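Local coordinates for protein protease Do-like 2, chloroplastic (Arabidopsis thaliana, PDB 4FLN) that performs the primary cleavage of the photodamaged D1 protein of plant photosystem II, acting as a chloroplast serine protease, at residues Tyr229-Thr233 / Thr234-His238; Leu86-Ala90 / His91-His95; Asp458-Asp462 / Lys463-Phe467; Thr381-Glu385 / Pro386-Glu390. All coordinates share one frame; numbering follows the deposited sequence.

In the fold
Contacts 2, 1, 4 and 3 follow one another along the chain in that order. Contact 2 belongs to the first and contact 1 to the second six-stranded antiparallel barrel of the protease domain, centres about 15 Å apart. They touch where Ile231 packs on Asn89 and Val236 on Leu87, so the last strand of the second barrel and the helix after it pack on the segment before the probable catalytic histidine. Contacts 4 and 3 share the antiparallel sheet of the second PDZ domain, about 27 Å apart between centres. Contact 4 is nearer the protease, nearest atoms about 8 Å from contact 2; the centre of contact 3 is about 52 Å from that of contact 1.

Contact 1: residues Tyr229-Thr233 / Thr234-His238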
# COMPACT_ATOMS: atom_id res chain seq x y z
N TYR B 229 29.26 3.50 6.24
CA TYR B 229 29.79 3.67 7.59
C TYR B 229 31.06 2.88 7.84
O TYR B 229 31.26 1.79 7.30
CB TYR B 229 28.73 3.29 8.62
CG TYR B 229 27.54 4.21 8.56
CD1 TYR B 229 27.53 5.40 9.27
CD2 TYR B 229 26.44 3.89 7.79
CE1 TYR B 229 26.45 6.26 9.21
CE2 TYR B 229 25.35 4.73 7.73
CZ TYR B 229 25.36 5.91 8.44
OH TYR B 229 24.28 6.75 8.38
N VAL B 230 31.93 3.43 8.68
CA VAL B 230 33.19 2.77 8.98
C VAL B 230 33.53 2.85 10.46
O VAL B 230 33.61 3.94 11.02
CB VAL B 230 34.36 3.37 8.18
CG1 VAL B 230 35.67 2.71 8.58
CG2 VAL B 230 34.11 3.23 6.68
N ILE B 231 33.74 1.70 11.07
CA ILE B 231 34.30 1.66 12.41
C ILE B 231 35.77 2.08 12.33
O ILE B 231 36.58 1.39 11.70
CB ILE B 231 34.20 0.25 12.97
CG1 ILE B 231 32.74 -0.20 12.95
CG2 ILE B 231 34.79 0.19 14.37
CD1 ILE B 231 32.52 -1.67 12.74
N PRO B 232 36.13 3.22 12.96
CA PRO B 232 37.50 3.73 12.85
C PRO B 232 38.56 2.91 13.59
O PRO B 232 38.24 2.11 14.49
CB PRO B 232 37.41 5.14 13.45
CG PRO B 232 36.18 5.13 14.29
CD PRO B 232 35.23 4.18 13.63
N THR B 233 39.81 3.13 13.20
CA THR B 233 40.97 2.50 13.81
C THR B 233 40.98 2.62 15.34
O THR B 233 41.30 1.65 16.03
CB THR B 233 42.26 3.14 13.28
OG1 THR B 233 42.40 2.82 11.90
CG2 THR B 233 43.48 2.62 14.04
N THR B 234 40.64 3.80 15.85
CA THR B 234 40.70 4.02 17.29
C THR B 234 39.76 3.10 18.08
O THR B 234 40.13 2.60 19.14
CB THR B 234 40.44 5.50 17.65
OG1 THR B 234 39.08 5.83 17.38
CG2 THR B 234 41.33 6.39 16.81
N VAL B 235 38.57 2.85 17.55
CA VAL B 235 37.63 1.95 18.21
C VAL B 235 38.17 0.55 18.08
O VAL B 235 37.98 -0.28 18.96
CB VAL B 235 36.25 2.00 17.57
CG1 VAL B 235 35.38 0.90 18.15
CG2 VAL B 235 35.62 3.35 17.79
N VAL B 236 38.84 0.30 16.96
CA VAL B 236 39.47 -0.99 16.73
C VAL B 236 40.63 -1.25 17.67
O VAL B 236 40.75 -2.34 18.22
CB VAL B 236 39.97 -1.14 15.29
CG1 VAL B 236 40.72 -2.45 15.14
CG2 VAL B 236 38.80 -1.07 14.33
N SER B 237 41.49 -0.24 17.85
CA SER B 237 42.64 -0.35 18.76
C SER B 237 42.13 -0.71 20.13
O SER B 237 42.60 -1.66 20.75
CB SER B 237 43.40 0.97 18.88
OG SER B 237 43.76 1.50 17.62
N HIS B 238 41.14 0.05 20.58
CA HIS B 238 40.54 -0.16 21.89
C HIS B 238 40.13 -1.61 22.06
O HIS B 238 40.34 -2.20 23.10
CB HIS B 238 39.31 0.74 22.06
CG HIS B 238 38.72 0.68 23.43
ND1 HIS B 238 38.08 -0.45 23.91
CD2 HIS B 238 38.67 1.60 24.42
CE1 HIS B 238 37.66 -0.21 25.14
NE2 HIS B 238 38.01 1.02 25.47
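Ile231 and Val235 open the apolar part of the contact, their side chains meeting at about a right angle with Ile231 CG2 3.9 Å from Val235 CG1. The loose 4.2 Å contact of Ile231 CG2 with Val236 CG2 joins N' to N4, the positions of a hydrophobic staple. Pro232, at the N-cap, rests its CG 4.0 Å from Val235 CG2. Ile231 points its CG1 branch beside its own backbone N, and from there CD1 leads off toward Asn89 near the probable catalytic site.

Hydrogen bonds set the first turn. Val236 N gives its hydrogen to Pro232 O at 3.1 Å, in the carbonyl plane, while Val235 N makes a weak bond to the same oxygen. Thr233 O is gripped twice by Ser237: by N, and by OG at 2.9 Å, which comes in from above the carbonyl plane. With OG turned beside the Ser237 backbone N (chi1 -52°), both donors reach one acceptor. Thr233 OG1 bonds to Gly143 O.

A last barrel strand, 228-232, running directly into helix 233-246 is the C-terminal end of the chymotrypsin-like protease fold.

Contact 2: residues Leu86-Ala90 / His91-His95; sequences LLTNA and HCVEH
The Asn89 side chain runs along that of His91, amide and imidazole planes 9° apart. Asn89 CB sits 4.2 Å from the centroid of the His91 ring, off-centre, in a CH-pi contact, and its nearest ring atom is His91 ND1 at 3.9 Å. The ring reaches this place because His91 CG stands between its own backbone N and carbonyl carbon (chi1 85°). Asn89 CB also meets Cys92 SG, roughly at right angles to the direction of the ring; Cys92 SG lies 3.7 Å from both Asn89 CB and Thr88 OG1.

In the chymotrypsin fold, strand 85-88 of the first barrel gives way here to a short helical turn bearing the histidine of the catalytic triad, a role assigned to His91 by similarity. The turn itself is loosely bonded: Cys92 N to Asn89 O at 3.3 Å and Val93 N to Ala90 O at 3.1 Å are both weak.

Further bonds to the turn come from outside it. Asp122, the probable triad aspartate, takes a hydrogen bond from His91 N on its OD1, and its backbone O receives Asn89 ND2. The His91 side chain lies about 3 Å from that of Asp122 between nearest atoms. Thr88 OG1 is tied to Ser77 O of the adjoining strand 72-82. Ser200, the probable nucleophile, packs against both Asn89 and His91, while Val93 lies on Ala124 and Leu126 of strand 123-129.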
# COMPACT_ATOMS: atom_id res chain seq x y z
N LEU B 86 42.39 -12.56 11.73
CA LEU B 86 41.52 -11.91 10.75
C LEU B 86 40.51 -11.00 11.44
O LEU B 86 39.92 -11.37 12.45
CB LEU B 86 40.78 -12.95 9.91
CG LEU B 86 41.65 -13.81 9.01
CD1 LEU B 86 40.80 -14.80 8.23
CD2 LEU B 86 42.47 -12.92 8.09
N LEU B 87 40.31 -9.82 10.89
CA LEU B 87 39.37 -8.86 11.46
C LEU B 87 38.05 -8.92 10.71
O LEU B 87 38.04 -9.07 9.49
CB LEU B 87 39.96 -7.45 11.36
CG LEU B 87 39.46 -6.37 12.31
CD1 LEU B 87 39.15 -6.97 13.66
CD2 LEU B 87 40.53 -5.30 12.44
N THR B 88 36.94 -8.80 11.42
CA THR B 88 35.64 -8.73 10.77
C THR B 88 34.58 -8.07 11.64
O THR B 88 34.86 -7.62 12.74
CB THR B 88 35.15 -10.12 10.31
OG1 THR B 88 34.06 -9.95 9.40
CG2 THR B 88 34.69 -10.95 11.50
N ASN B 89 33.36 -7.98 11.12
CA ASN B 89 32.25 -7.52 11.94
C ASN B 89 31.74 -8.68 12.78
O ASN B 89 31.83 -9.83 12.37
CB ASN B 89 31.12 -6.97 11.08
CG ASN B 89 31.44 -5.62 10.52
OD1 ASN B 89 31.37 -5.40 9.31
ND2 ASN B 89 31.80 -4.69 11.39
N ALA B 90 31.22 -8.38 13.96
CA ALA B 90 30.73 -9.45 14.80
C ALA B 90 29.46 -10.05 14.19
O ALA B 90 29.23 -11.25 14.28
CB ALA B 90 30.50 -8.96 16.19
N HIS B 91 28.66 -9.21 13.55
CA HIS B 91 27.40 -9.67 12.98
C HIS B 91 27.62 -10.66 11.83
O HIS B 91 26.74 -11.47 11.52
CB HIS B 91 26.49 -8.50 12.56
CG HIS B 91 26.78 -7.95 11.19
ND1 HIS B 91 27.27 -6.67 10.99
CD2 HIS B 91 26.62 -8.49 9.96
CE1 HIS B 91 27.40 -6.46 9.69
NE2 HIS B 91 27.01 -7.54 9.05
N CYS B 92 28.80 -10.62 11.22
CA CYS B 92 29.13 -11.62 10.20
C CYS B 92 29.19 -13.03 10.79
O CYS B 92 28.65 -13.97 10.21
CB CYS B 92 30.46 -11.28 9.50
SG CYS B 92 30.47 -9.70 8.63
N VAL B 93 29.87 -13.18 11.93
CA VAL B 93 30.05 -14.47 12.58
C VAL B 93 29.06 -14.71 13.72
O VAL B 93 29.18 -15.69 14.46
CB VAL B 93 31.46 -14.62 13.15
CG1 VAL B 93 32.48 -14.69 12.02
CG2 VAL B 93 31.77 -13.47 14.10
N GLU B 94 28.11 -13.81 13.88
CA GLU B 94 27.12 -13.92 14.95
C GLU B 94 26.44 -15.30 14.98
O GLU B 94 26.08 -15.84 13.94
CB GLU B 94 26.09 -12.81 14.81
CG GLU B 94 24.70 -13.18 15.25
CD GLU B 94 23.76 -11.99 15.23
OE1 GLU B 94 22.56 -12.18 14.90
OE2 GLU B 94 24.21 -10.87 15.56
N HIS B 95 26.29 -15.85 16.19
CA HIS B 95 25.71 -17.19 16.40
C HIS B 95 26.33 -18.24 15.49
O HIS B 95 25.62 -19.05 14.90
CB HIS B 95 24.19 -17.19 16.20
CG HIS B 95 23.43 -16.39 17.21
ND1 HIS B 95 22.79 -15.21 16.91
CD2 HIS B 95 23.20 -16.62 18.53
CE1 HIS B 95 22.20 -14.74 17.99
NE2 HIS B 95 22.43 -15.57 18.99

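Contact 3: residues Asp458-Asp462 / Lys463-Phe467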
# COMPACT_ATOMS: atom_id res chain seq x y z
N ASP B 458 12.12 -24.25 43.61
CA ASP B 458 12.74 -25.47 44.12
C ASP B 458 12.75 -25.55 45.65
O ASP B 458 12.65 -26.63 46.22
CB ASP B 458 14.16 -25.62 43.57
CG ASP B 458 14.21 -25.67 42.05
OD1 ASP B 458 13.15 -25.88 41.42
OD2 ASP B 458 15.31 -25.49 41.49
N MET B 459 12.86 -24.41 46.32
CA MET B 459 12.82 -24.38 47.77
C MET B 459 11.39 -24.41 48.31
O MET B 459 11.20 -24.48 49.52
CB MET B 459 13.54 -23.15 48.31
CG MET B 459 15.03 -23.17 48.07
SD MET B 459 15.79 -24.62 48.83
CE MET B 459 17.42 -24.59 48.09
N CYS B 460 10.40 -24.34 47.44
CA CYS B 460 9.02 -24.21 47.90
C CYS B 460 8.44 -25.54 48.35
O CYS B 460 8.32 -26.49 47.57
CB CYS B 460 8.13 -23.60 46.81
SG CYS B 460 6.42 -23.25 47.34
N LYS B 461 8.10 -25.61 49.63
CA LYS B 461 7.38 -26.75 50.18
C LYS B 461 5.89 -26.44 50.40
O LYS B 461 5.15 -27.30 50.89
CB LYS B 461 8.05 -27.26 51.46
CG LYS B 461 9.49 -26.77 51.64
CD LYS B 461 10.34 -27.67 52.53
CE LYS B 461 10.70 -28.96 51.81
NZ LYS B 461 11.13 -28.70 50.41
N ASP B 462 5.47 -25.23 50.05
CA ASP B 462 4.15 -24.73 50.46
C ASP B 462 2.98 -25.34 49.72
O ASP B 462 3.15 -26.03 48.71
CB ASP B 462 4.06 -23.23 50.28
CG ASP B 462 4.70 -22.47 51.41
OD1 ASP B 462 4.59 -22.95 52.56
OD2 ASP B 462 5.31 -21.41 51.14
N LYS B 463 1.79 -25.01 50.19
CA LYS B 463 0.57 -25.60 49.66
C LYS B 463 0.36 -25.11 48.24
O LYS B 463 0.17 -25.89 47.31
CB LYS B 463 -0.62 -25.22 50.54
CG LYS B 463 -1.99 -25.63 50.01
CD LYS B 463 -2.08 -27.12 49.75
CE LYS B 463 -3.52 -27.53 49.43
NZ LYS B 463 -3.62 -28.97 49.06
N TYR B 464 0.43 -23.79 48.07
CA TYR B 464 0.19 -23.18 46.78
C TYR B 464 1.42 -22.48 46.20
O TYR B 464 2.32 -22.04 46.92
CB TYR B 464 -0.96 -22.18 46.89
CG TYR B 464 -2.25 -22.77 47.41
CD1 TYR B 464 -2.71 -22.47 48.68
CD2 TYR B 464 -3.01 -23.62 46.62
CE1 TYR B 464 -3.89 -22.99 49.16
CE2 TYR B 464 -4.19 -24.16 47.08
CZ TYR B 464 -4.63 -23.84 48.36
OH TYR B 464 -5.81 -24.38 48.82
N LEU B 465 1.45 -22.40 44.88
CA LEU B 465 2.38 -21.53 44.19
C LEU B 465 1.64 -20.24 43.87
O LEU B 465 0.73 -20.23 43.04
CB LEU B 465 2.87 -22.20 42.91
CG LEU B 465 3.67 -23.50 43.08
CD1 LEU B 465 4.00 -24.13 41.74
CD2 LEU B 465 4.94 -23.27 43.88
N VAL B 466 2.00 -19.15 44.54
CA VAL B 466 1.31 -17.88 44.33
C VAL B 466 2.13 -16.88 43.51
O VAL B 466 3.18 -16.42 43.94
CB VAL B 466 0.89 -17.22 45.67
CG1 VAL B 466 0.11 -15.95 45.41
CG2 VAL B 466 0.05 -18.18 46.49
N PHE B 467 1.64 -16.54 42.32
CA PHE B 467 2.32 -15.60 41.44
C PHE B 467 1.54 -14.29 41.37
O PHE B 467 0.43 -14.27 40.87
CB PHE B 467 2.42 -16.18 40.04
CG PHE B 467 3.27 -17.43 39.95
CD1 PHE B 467 2.68 -18.69 39.94
CD2 PHE B 467 4.65 -17.34 39.86
CE1 PHE B 467 3.45 -19.83 39.86
CE2 PHE B 467 5.43 -18.48 39.78
CZ PHE B 467 4.82 -19.73 39.78
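The Tyr464 ring carries Lys463 CG over one face, 3.3 Å above the plane and offset toward the rim. Both residues belong to the connection of the second PDZ domain in which helix 450-459 ends and the chain turns into strand 464-469 of the antiparallel sheet. The hydroxyl end of the tyrosine leaves the chain's own fold: Tyr464 OH is hydrogen-bonded to Glu269 of a second subunit of the hexamer, and Cys270 of that subunit packs on the tyrosine. Further along, the Phe467 ring meets Phe442 edge-to-face.

A charged end also finds its partner outside the turn: Lys463, bent at chi2 (57°), forms a salt bridge through NZ with Glu478.

The apolar part joins Cys460 and Leu465, which pack on Phe442 and the side chain of Arg479. Arg479 NH1 is hydrogen-bonded to Asp462 O. Cys460 SG stands anti to its backbone N (chi1 -175°), where it takes a weak hydrogen bond of 3.5 Å from Asp462 N. Across the turn, Cys460 SG lies 3.8 Å from Leu465 CD2.

Contact 4: residues Thr381-Glu385 / Pro386-Glu390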
# COMPACT_ATOMS: atom_id res chain seq x y z
N THR B 381 10.34 -16.39 30.89
CA THR B 381 11.65 -15.97 30.41
C THR B 381 11.94 -14.53 30.82
O THR B 381 11.02 -13.77 31.14
CB THR B 381 11.79 -16.02 28.88
OG1 THR B 381 10.57 -15.59 28.28
CG2 THR B 381 12.14 -17.39 28.41
N PRO B 382 13.23 -14.14 30.79
CA PRO B 382 13.56 -12.73 30.98
C PRO B 382 13.16 -11.93 29.75
O PRO B 382 13.24 -12.41 28.62
CB PRO B 382 15.09 -12.75 31.15
CG PRO B 382 15.43 -14.17 31.45
CD PRO B 382 14.43 -14.97 30.69
N LEU B 383 12.68 -10.71 29.97
CA LEU B 383 12.34 -9.82 28.89
C LEU B 383 13.65 -9.39 28.25
O LEU B 383 14.61 -9.05 28.94
CB LEU B 383 11.59 -8.61 29.44
CG LEU B 383 10.50 -7.87 28.65
CD1 LEU B 383 10.69 -6.38 28.84
CD2 LEU B 383 10.48 -8.22 27.18
N SER B 384 13.70 -9.42 26.92
CA SER B 384 14.88 -8.97 26.20
C SER B 384 14.44 -8.26 24.93
O SER B 384 13.31 -8.40 24.49
CB SER B 384 15.80 -10.15 25.87
OG SER B 384 15.24 -11.01 24.89
N GLU B 385 15.34 -7.49 24.33
CA GLU B 385 14.99 -6.79 23.11
C GLU B 385 14.62 -7.76 21.97
O GLU B 385 13.58 -7.60 21.32
CB GLU B 385 16.08 -5.81 22.71
CG GLU B 385 15.56 -4.38 22.55
CD GLU B 385 15.19 -3.73 23.88
OE1 GLU B 385 15.94 -3.90 24.87
OE2 GLU B 385 14.15 -3.03 23.93
N PRO B 386 15.46 -8.78 21.73
CA PRO B 386 15.15 -9.79 20.72
C PRO B 386 13.76 -10.40 20.91
O PRO B 386 13.04 -10.56 19.92
CB PRO B 386 16.20 -10.86 20.96
CG PRO B 386 17.35 -10.13 21.55
CD PRO B 386 16.76 -9.03 22.38
N LEU B 387 13.37 -10.71 22.15
CA LEU B 387 12.04 -11.25 22.40
C LEU B 387 10.95 -10.29 21.93
O LEU B 387 10.02 -10.67 21.22
CB LEU B 387 11.85 -11.58 23.89
CG LEU B 387 10.49 -12.17 24.29
CD1 LEU B 387 10.13 -13.29 23.35
CD2 LEU B 387 10.51 -12.67 25.73
N ILE B 388 11.07 -9.03 22.34
CA ILE B 388 10.21 -7.96 21.87
C ILE B 388 10.21 -7.92 20.34
O ILE B 388 9.14 -7.98 19.72
CB ILE B 388 10.69 -6.60 22.44
CG1 ILE B 388 10.63 -6.63 23.97
CG2 ILE B 388 9.86 -5.46 21.89
CD1 ILE B 388 11.10 -5.37 24.62
N GLU B 389 11.38 -7.83 19.73
CA GLU B 389 11.47 -7.80 18.27
C GLU B 389 10.66 -8.93 17.61
O GLU B 389 9.90 -8.70 16.67
CB GLU B 389 12.94 -7.88 17.81
CG GLU B 389 13.43 -6.68 17.02
CD GLU B 389 13.72 -5.46 17.89
OE1 GLU B 389 12.77 -4.90 18.50
OE2 GLU B 389 14.90 -5.05 17.97
N GLU B 390 10.81 -10.13 18.14
CA GLU B 390 10.20 -11.31 17.53
C GLU B 390 8.69 -11.40 17.75
O GLU B 390 7.97 -11.94 16.91
CB GLU B 390 10.90 -12.55 18.07
CG GLU B 390 10.46 -13.84 17.41
CD GLU B 390 11.04 -15.05 18.09
OE1 GLU B 390 10.77 -16.17 17.63
OE2 GLU B 390 11.77 -14.87 19.09
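Ile388 spans the start of its helix and packs back on the residues that lead into it. Its CB lies 3.3 Å from Glu385 O, the carbonyl one turn earlier. CG1, turned beside the backbone N (chi1 -60°), runs along Ser384 O and meets Leu383 CD2 at 3.6 Å. At the tip, Ile388 CD1 stays against the same leucine methyl and is 3.9 Å from Glu385 OE2, the glutamate chain running alongside the isoleucine in the same direction. Glu385 OE2 forms a salt bridge with Arg405 of helix 398-406.

Leu383 comes just before the N-cap and Ile388 is the fourth helical residue, so their pairing is a hydrophobic staple. The cap is Ser384, whose OG accepts a weak bond from Leu387 N at 3.3 Å; its backbone O takes Ile388 N in an almost straight bond (178°). The next link, Glu389 N to Glu385 O at 2.7 Å, is likewise nearly straight. Pro386, second in the helix, has no N-H to be satisfied, and its CD lies 3.5 Å from Ser384 OG. Leu387 extends CD2 back to the strand end, 3.9 Å from Thr381 OG1.

Helix 385-391 follows strand 378-382 of the second PDZ domain directly and touches its end through Leu387. Leu383 and Ile388 lie on Ala404 of helix 398-406, while Thr381, Leu383 and Leu387 all pack on Ile418 of the neighbouring antiparallel strand 417-422.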